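Local coordinates for tyrosine specific protein phosphatase, putative (Trypanosoma brucei, PDB 3M4U) that dephosphorylates the nucleolar protein NOPP44/46 and serves as a life-cycle switch, probably as a protein tyrosine phosphatase, at residues 141-146 / 153-158; 175-180 / 189-194. All blocks are in the same frame, centred on the assembly; numbering follows the deposited sequence.

Contact 1: residues 141-146 / 153-158; sequences EDSLSF and AIKVTR
The backbone carbonyl of Glu141 is gripped by two nitrogens of the Arg158 guanidinium. NE gives Glu141 O the main bond, 2.7 Å long and nearly straight at 173°, while Arg158 NH2 adds a weak one to Glu141 O at 3.3 Å. The oxygen lies in the guanidinium plane, and NE lies in the plane of the carbonyl, so the arginine meets it with its edge. The Arg158 chain, extended from CG to NE, carries the head past Asp142 to reach it. The Asp142 side chain crosses that of Arg158 at about a right angle, with OD1 4.1 Å from Arg158 NE, too far for a salt bridge but probably adding a favourable long-range attraction to the guanidinium.

From there the segments run as an antiparallel beta hairpin. Leu144 and Val156 form a hydrogen-bonded pair, Val156 N to Leu144 O being 2.6 Å, and Phe146 pairs likewise with Ile154. Ser145–Lys155 stands between them as a non-hydrogen-bonded pair, and Ser143–Thr157 is another, beyond Leu144–Val156 toward Arg158. Small serines suit that face: Ser143 OG meets the methyl CG2 of Thr157 at 3.5 Å, and Lys155, bent at its second torsion (chi2 71°), draws CG, CD and CE past Ser145 CB before its amine departs from the hairpin. Thr157 turns OG1 to the next residue's carbonyl, donating to Arg158 O at 3.1 Å.

The opposite face, with Phe146, Ile154 and Val156, is apolar, which suits packing on helix 103-112: Phe146 packs on Val103 and Leu107, Val156 on Leu107, and Ile154 on Glu108. Strand 143-146 pairs with strand 154-158, which on its other side pairs with strand 172-180, and there Thr157 rests against Val178 and His180.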
loop_
_atom_site.group_PDB
_atom_site.type_symbol
_atom_site.label_atom_id
_atom_site.label_comp_id
_atom_site.label_asym_id
_atom_site.label_seq_id
_atom_site.Cartn_x
_atom_site.Cartn_y
_atom_site.Cartn_z
ATOM N N GLU A 141 -18.308 2.342 -19.455
ATOM C CA GLU A 141 -19.113 1.368 -18.758
ATOM C C GLU A 141 -19.600 1.966 -17.451
ATOM O O GLU A 141 -18.974 2.870 -16.896
ATOM C CB GLU A 141 -18.273 0.143 -18.462
ATOM C CG GLU A 141 -17.208 -0.124 -19.487
ATOM C CD GLU A 141 -16.225 -1.140 -18.961
ATOM O OE1 GLU A 141 -16.156 -1.267 -17.718
ATOM O OE2 GLU A 141 -15.539 -1.810 -19.771
ATOM N N ASP A 142 -20.717 1.457 -16.956
ATOM C CA ASP A 142 -21.270 1.934 -15.701
ATOM C C ASP A 142 -21.142 0.821 -14.685
ATOM O O ASP A 142 -21.200 1.049 -13.472
ATOM C CB ASP A 142 -22.747 2.315 -15.866
ATOM C CG ASP A 142 -22.941 3.663 -16.567
ATOM O OD1 ASP A 142 -22.015 4.124 -17.282
ATOM O OD2 ASP A 142 -24.031 4.261 -16.393
ATOM N N SER A 143 -20.956 -0.390 -15.199
ATOM C CA SER A 143 -21.001 -1.582 -14.374
ATOM C C SER A 143 -19.984 -2.626 -14.821
ATOM O O SER A 143 -19.753 -2.841 -16.019
ATOM C CB SER A 143 -22.408 -2.183 -14.381
ATOM O OG SER A 143 -22.554 -3.152 -13.355
ATOM N N LEU A 144 -19.379 -3.266 -13.829
ATOM C CA LEU A 144 -18.431 -4.334 -14.055
ATOM C C LEU A 144 -18.833 -5.445 -13.111
ATOM O O LEU A 144 -19.177 -5.192 -11.954
ATOM C CB LEU A 144 -17.011 -3.847 -13.750
ATOM C CG LEU A 144 -15.893 -4.291 -14.691
ATOM C CD1 LEU A 144 -16.306 -4.155 -16.144
ATOM C CD2 LEU A 144 -14.640 -3.485 -14.427
ATOM N N SER A 145 -18.822 -6.677 -13.602
ATOM C CA SER A 145 -19.144 -7.811 -12.738
ATOM C C SER A 145 -18.050 -8.869 -12.750
ATOM O O SER A 145 -17.387 -9.104 -13.763
ATOM C CB SER A 145 -20.507 -8.428 -13.103
ATOM O OG SER A 145 -20.536 -8.860 -14.456
ATOM N N PHE A 146 -17.847 -9.492 -11.603
ATOM C CA PHE A 146 -16.856 -10.546 -11.513
ATOM C C PHE A 146 -17.510 -11.771 -10.890
ATOM O O PHE A 146 -17.923 -11.725 -9.732
ATOM C CB PHE A 146 -15.648 -10.067 -10.708
ATOM C CG PHE A 146 -14.899 -8.937 -11.357
ATOM C CD1 PHE A 146 -15.227 -7.619 -11.079
ATOM C CD2 PHE A 146 -13.873 -9.195 -12.263
ATOM C CE1 PHE A 146 -14.532 -6.573 -11.677
ATOM C CE2 PHE A 146 -13.169 -8.153 -12.877
ATOM C CZ PHE A 146 -13.497 -6.841 -12.584
ATOM N N ALA A 153 -22.634 -13.236 -8.573
ATOM C CA ALA A 153 -21.465 -12.480 -9.007
ATOM C C ALA A 153 -21.482 -11.135 -8.319
ATOM O O ALA A 153 -22.539 -10.652 -7.921
ATOM C CB ALA A 153 -21.474 -12.292 -10.521
ATOM N N ILE A 154 -20.305 -10.540 -8.168
ATOM C CA ILE A 154 -20.189 -9.246 -7.510
ATOM C C ILE A 154 -20.133 -8.133 -8.544
ATOM O O ILE A 154 -19.388 -8.220 -9.521
ATOM C CB ILE A 154 -18.950 -9.184 -6.616
ATOM C CG1 ILE A 154 -19.016 -10.293 -5.567
ATOM C CG2 ILE A 154 -18.854 -7.835 -5.940
ATOM C CD1 ILE A 154 -17.881 -10.249 -4.567
ATOM N N LYS A 155 -20.948 -7.099 -8.340
ATOM C CA LYS A 155 -20.957 -5.964 -9.261
ATOM C C LYS A 155 -20.235 -4.743 -8.703
ATOM O O LYS A 155 -20.298 -4.447 -7.506
ATOM C CB LYS A 155 -22.383 -5.581 -9.699
ATOM C CG LYS A 155 -22.983 -6.487 -10.771
ATOM C CD LYS A 155 -23.323 -7.878 -10.214
ATOM C CE LYS A 155 -24.175 -8.691 -11.194
ATOM N NZ LYS A 155 -24.819 -9.867 -10.532
ATOM N N VAL A 156 -19.544 -4.050 -9.598
ATOM C CA VAL A 156 -18.914 -2.793 -9.266
ATOM C C VAL A 156 -19.435 -1.756 -10.240
ATOM O O VAL A 156 -19.206 -1.842 -11.449
ATOM C CB VAL A 156 -17.385 -2.876 -9.364
ATOM C CG1 VAL A 156 -16.766 -1.541 -8.975
ATOM C CG2 VAL A 156 -16.872 -3.976 -8.475
ATOM N N THR A 157 -20.155 -0.778 -9.709
ATOM C CA THR A 157 -20.736 0.261 -10.539
ATOM C C THR A 157 -20.170 1.601 -10.112
ATOM O O THR A 157 -19.595 1.724 -9.028
ATOM C CB THR A 157 -22.277 0.295 -10.397
ATOM O OG1 THR A 157 -22.626 0.876 -9.136
ATOM C CG2 THR A 157 -22.850 -1.114 -10.468
ATOM N N ARG A 158 -20.328 2.596 -10.974
ATOM C CA ARG A 158 -20.009 3.968 -10.615
ATOM C C ARG A 158 -20.967 4.473 -9.548
ATOM O O ARG A 158 -22.028 3.889 -9.306
ATOM C CB ARG A 158 -20.091 4.879 -11.835
ATOM C CG ARG A 158 -19.010 4.640 -12.865
ATOM C CD ARG A 158 -19.411 5.278 -14.179
ATOM N NE ARG A 158 -18.504 4.946 -15.277
ATOM C CZ ARG A 158 -17.370 5.590 -15.539
ATOM N NH1 ARG A 158 -16.983 6.600 -14.768
ATOM N NH2 ARG A 158 -16.617 5.220 -16.573
#

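Contact 2: residues 175-180 / 189-194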
loop_
_atom_site.group_PDB
_atom_site.type_symbol
_atom_site.label_atom_id
_atom_site.label_comp_id
_atom_site.label_asym_id
_atom_site.label_seq_id
_atom_site.Cartn_x
_atom_site.Cartn_y
_atom_site.Cartn_z
ATOM N N ARG A 175 -11.753 7.440 -7.880
ATOM C CA ARG A 175 -12.892 6.699 -8.407
ATOM C C ARG A 175 -13.864 6.291 -7.306
ATOM O O ARG A 175 -13.644 5.306 -6.601
ATOM C CB ARG A 175 -12.431 5.467 -9.190
ATOM C CG ARG A 175 -11.646 5.785 -10.464
ATOM C CD ARG A 175 -11.270 4.509 -11.226
ATOM N NE ARG A 175 -10.424 4.757 -12.398
ATOM C CZ ARG A 175 -9.096 4.628 -12.419
ATOM N NH1 ARG A 175 -8.410 4.867 -13.536
ATOM N NH2 ARG A 175 -8.446 4.255 -11.331
ATOM N N PRO A 176 -14.939 7.068 -7.129
ATOM C CA PRO A 176 -15.949 6.590 -6.185
ATOM C C PRO A 176 -16.685 5.418 -6.810
ATOM O O PRO A 176 -17.143 5.518 -7.952
ATOM C CB PRO A 176 -16.869 7.807 -6.005
ATOM C CG PRO A 176 -16.011 9.010 -6.426
ATOM C CD PRO A 176 -15.160 8.469 -7.538
ATOM N N LEU A 177 -16.784 4.318 -6.072
ATOM C CA LEU A 177 -17.321 3.082 -6.623
ATOM C C LEU A 177 -18.400 2.531 -5.726
ATOM O O LEU A 177 -18.456 2.853 -4.539
ATOM C CB LEU A 177 -16.217 2.033 -6.749
ATOM C CG LEU A 177 -14.997 2.445 -7.566
ATOM C CD1 LEU A 177 -13.900 1.407 -7.447
ATOM C CD2 LEU A 177 -15.374 2.652 -9.014
ATOM N N VAL A 178 -19.258 1.688 -6.290
ATOM C CA VAL A 178 -20.188 0.927 -5.471
ATOM C C VAL A 178 -20.017 -0.572 -5.739
ATOM O O VAL A 178 -20.006 -1.019 -6.893
ATOM C CB VAL A 178 -21.656 1.370 -5.679
ATOM C CG1 VAL A 178 -22.514 0.894 -4.519
ATOM C CG2 VAL A 178 -21.750 2.886 -5.812
ATOM N N ILE A 179 -19.862 -1.330 -4.656
ATOM C CA ILE A 179 -19.727 -2.781 -4.720
ATOM C C ILE A 179 -21.029 -3.434 -4.292
ATOM O O ILE A 179 -21.534 -3.158 -3.197
ATOM C CB ILE A 179 -18.632 -3.308 -3.755
ATOM C CG1 ILE A 179 -17.271 -2.653 -4.014
ATOM C CG2 ILE A 179 -18.496 -4.830 -3.861
ATOM C CD1 ILE A 179 -16.240 -2.994 -2.920
ATOM N N HIS A 180 -21.564 -4.313 -5.135
ATOM C CA HIS A 180 -22.818 -4.999 -4.820
ATOM C C HIS A 180 -22.619 -6.502 -4.641
ATOM O O HIS A 180 -22.529 -7.241 -5.616
ATOM C CB HIS A 180 -23.854 -4.761 -5.918
ATOM C CG HIS A 180 -24.043 -3.321 -6.280
ATOM N ND1 HIS A 180 -23.192 -2.649 -7.133
ATOM C CD2 HIS A 180 -25.008 -2.433 -5.936
ATOM C CE1 HIS A 180 -23.616 -1.407 -7.288
ATOM N NE2 HIS A 180 -24.717 -1.251 -6.573
ATOM N N VAL A 189 -17.137 2.855 -1.778
ATOM C CA VAL A 189 -15.736 2.860 -1.423
ATOM C C VAL A 189 -15.033 3.747 -2.423
ATOM O O VAL A 189 -15.346 3.719 -3.609
ATOM C CB VAL A 189 -15.132 1.414 -1.392
ATOM C CG1 VAL A 189 -15.418 0.678 -2.674
ATOM C CG2 VAL A 189 -13.622 1.449 -1.086
ATOM N N LEU A 190 -14.115 4.570 -1.925
ATOM C CA LEU A 190 -13.362 5.472 -2.780
ATOM C C LEU A 190 -11.977 4.900 -3.074
ATOM O O LEU A 190 -11.182 4.685 -2.151
ATOM C CB LEU A 190 -13.216 6.832 -2.092
ATOM C CG LEU A 190 -12.241 7.771 -2.805
ATOM C CD1 LEU A 190 -12.831 8.238 -4.127
ATOM C CD2 LEU A 190 -11.893 8.955 -1.927
ATOM N N GLN A 191 -11.675 4.626 -4.341
ATOM C CA GLN A 191 -10.298 4.280 -4.649
ATOM C C GLN A 191 -9.548 5.494 -5.156
ATOM O O GLN A 191 -10.079 6.308 -5.906
ATOM C CB GLN A 191 -10.155 3.101 -5.630
ATOM C CG GLN A 191 -10.176 3.521 -7.079
ATOM C CD GLN A 191 -9.105 2.878 -7.962
ATOM O OE1 GLN A 191 -8.331 2.015 -7.545
ATOM N NE2 GLN A 191 -9.081 3.304 -9.213
ATOM N N VAL A 192 -8.298 5.600 -4.725
ATOM C CA VAL A 192 -7.401 6.612 -5.233
ATOM C C VAL A 192 -6.194 5.922 -5.882
ATOM O O VAL A 192 -5.467 5.176 -5.217
ATOM C CB VAL A 192 -6.968 7.568 -4.085
ATOM C CG1 VAL A 192 -5.932 8.576 -4.554
ATOM C CG2 VAL A 192 -8.189 8.282 -3.516
ATOM N N GLN A 193 -5.994 6.154 -7.182
ATOM C CA GLN A 193 -4.892 5.534 -7.900
ATOM C C GLN A 193 -3.846 6.549 -8.291
ATOM O O GLN A 193 -4.156 7.586 -8.916
ATOM C CB GLN A 193 -5.383 4.802 -9.152
ATOM C CG GLN A 193 -4.312 3.976 -9.848
ATOM C CD GLN A 193 -4.670 3.639 -11.287
ATOM O OE1 GLN A 193 -5.717 4.064 -11.792
ATOM N NE2 GLN A 193 -3.800 2.872 -11.963
ATOM N N TYR A 194 -2.600 6.251 -7.923
ATOM C CA TYR A 194 -1.473 7.082 -8.297
ATOM C C TYR A 194 -0.641 6.332 -9.309
ATOM O O TYR A 194 -0.209 5.190 -9.040
ATOM C CB TYR A 194 -0.622 7.405 -7.075
ATOM C CG TYR A 194 0.654 8.165 -7.392
ATOM C CD1 TYR A 194 0.658 9.212 -8.314
ATOM C CD2 TYR A 194 1.846 7.847 -6.753
ATOM C CE1 TYR A 194 1.825 9.900 -8.612
ATOM C CE2 TYR A 194 3.019 8.538 -7.026
ATOM C CZ TYR A 194 3.007 9.570 -7.957
ATOM O OH TYR A 194 4.183 10.251 -8.223
#
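Arg175 and Gln191 lie side by side in an antiparallel beta hairpin of the mixed sheet of the tyrosine phosphatase fold, Arg175 CB lying 3.7 Å from Gln191 CG. Backbone bonds in both directions join this pair, and again Leu177 and Val189. The strands are markedly twisted, 142° between their directions.

Pro176 and Leu190 project together from one face. The proline ring and the leucine run alongside each other, CG of Pro176 touching CD1 of Leu190 at 4.0 Å. Proline suits this place because a non-hydrogen-bonded pair asks no N-H of it toward Leu190.

Toward the Val189 end of the other face the bumps are branched and apolar, Arg175 and Gln191 taking the other end. With CG1 between its backbone N and carbonyl carbon (chi1 52°), Val189 fits that methyl into the notch formed by CG1 and CD1 of Ile179 and CB of Leu177. Ile179 CD1 meets Val189 CG1 at 3.8 Å as the two side chains cross, and Leu177 CB faces it more loosely. Such compact shapes fit a buried surface, where Val189 also touches Val118 of strand 117-120.

Farther along, Arg175 stretches past Gln191 to Gln193, its guanidinium also taking a cation-pi contact from Trp136. Gln193 can serve two partners: NE2 donates to Thr122 O, while OE1 takes a bond from Arg175 NH2, 2.8 Å long, with the oxygen in the guanidinium plane.

How the contacts relate
Following the chain from the N terminus, contact 1 is made first: 141-146 turns through six intervening residues and is closed by 153-158. The chain then passes through strand 165-167 and enters 175-180, which turns back to 189-194 and closes contact 2. The two hairpins stand in series, neither nested nor crossed. Their facing strands, 154-158 and 172-180, are neighbours in one sheet: Val178 N probably donates to Thr157 O at 2.8 Å, and His180 N to Lys155 O at 2.7 Å. Contact 1 thus extends the sheet beyond strand 172-180, alongside helix 103-112, whereas contact 2 leads inward to strand 117-120, which runs parallel to strand 187-194.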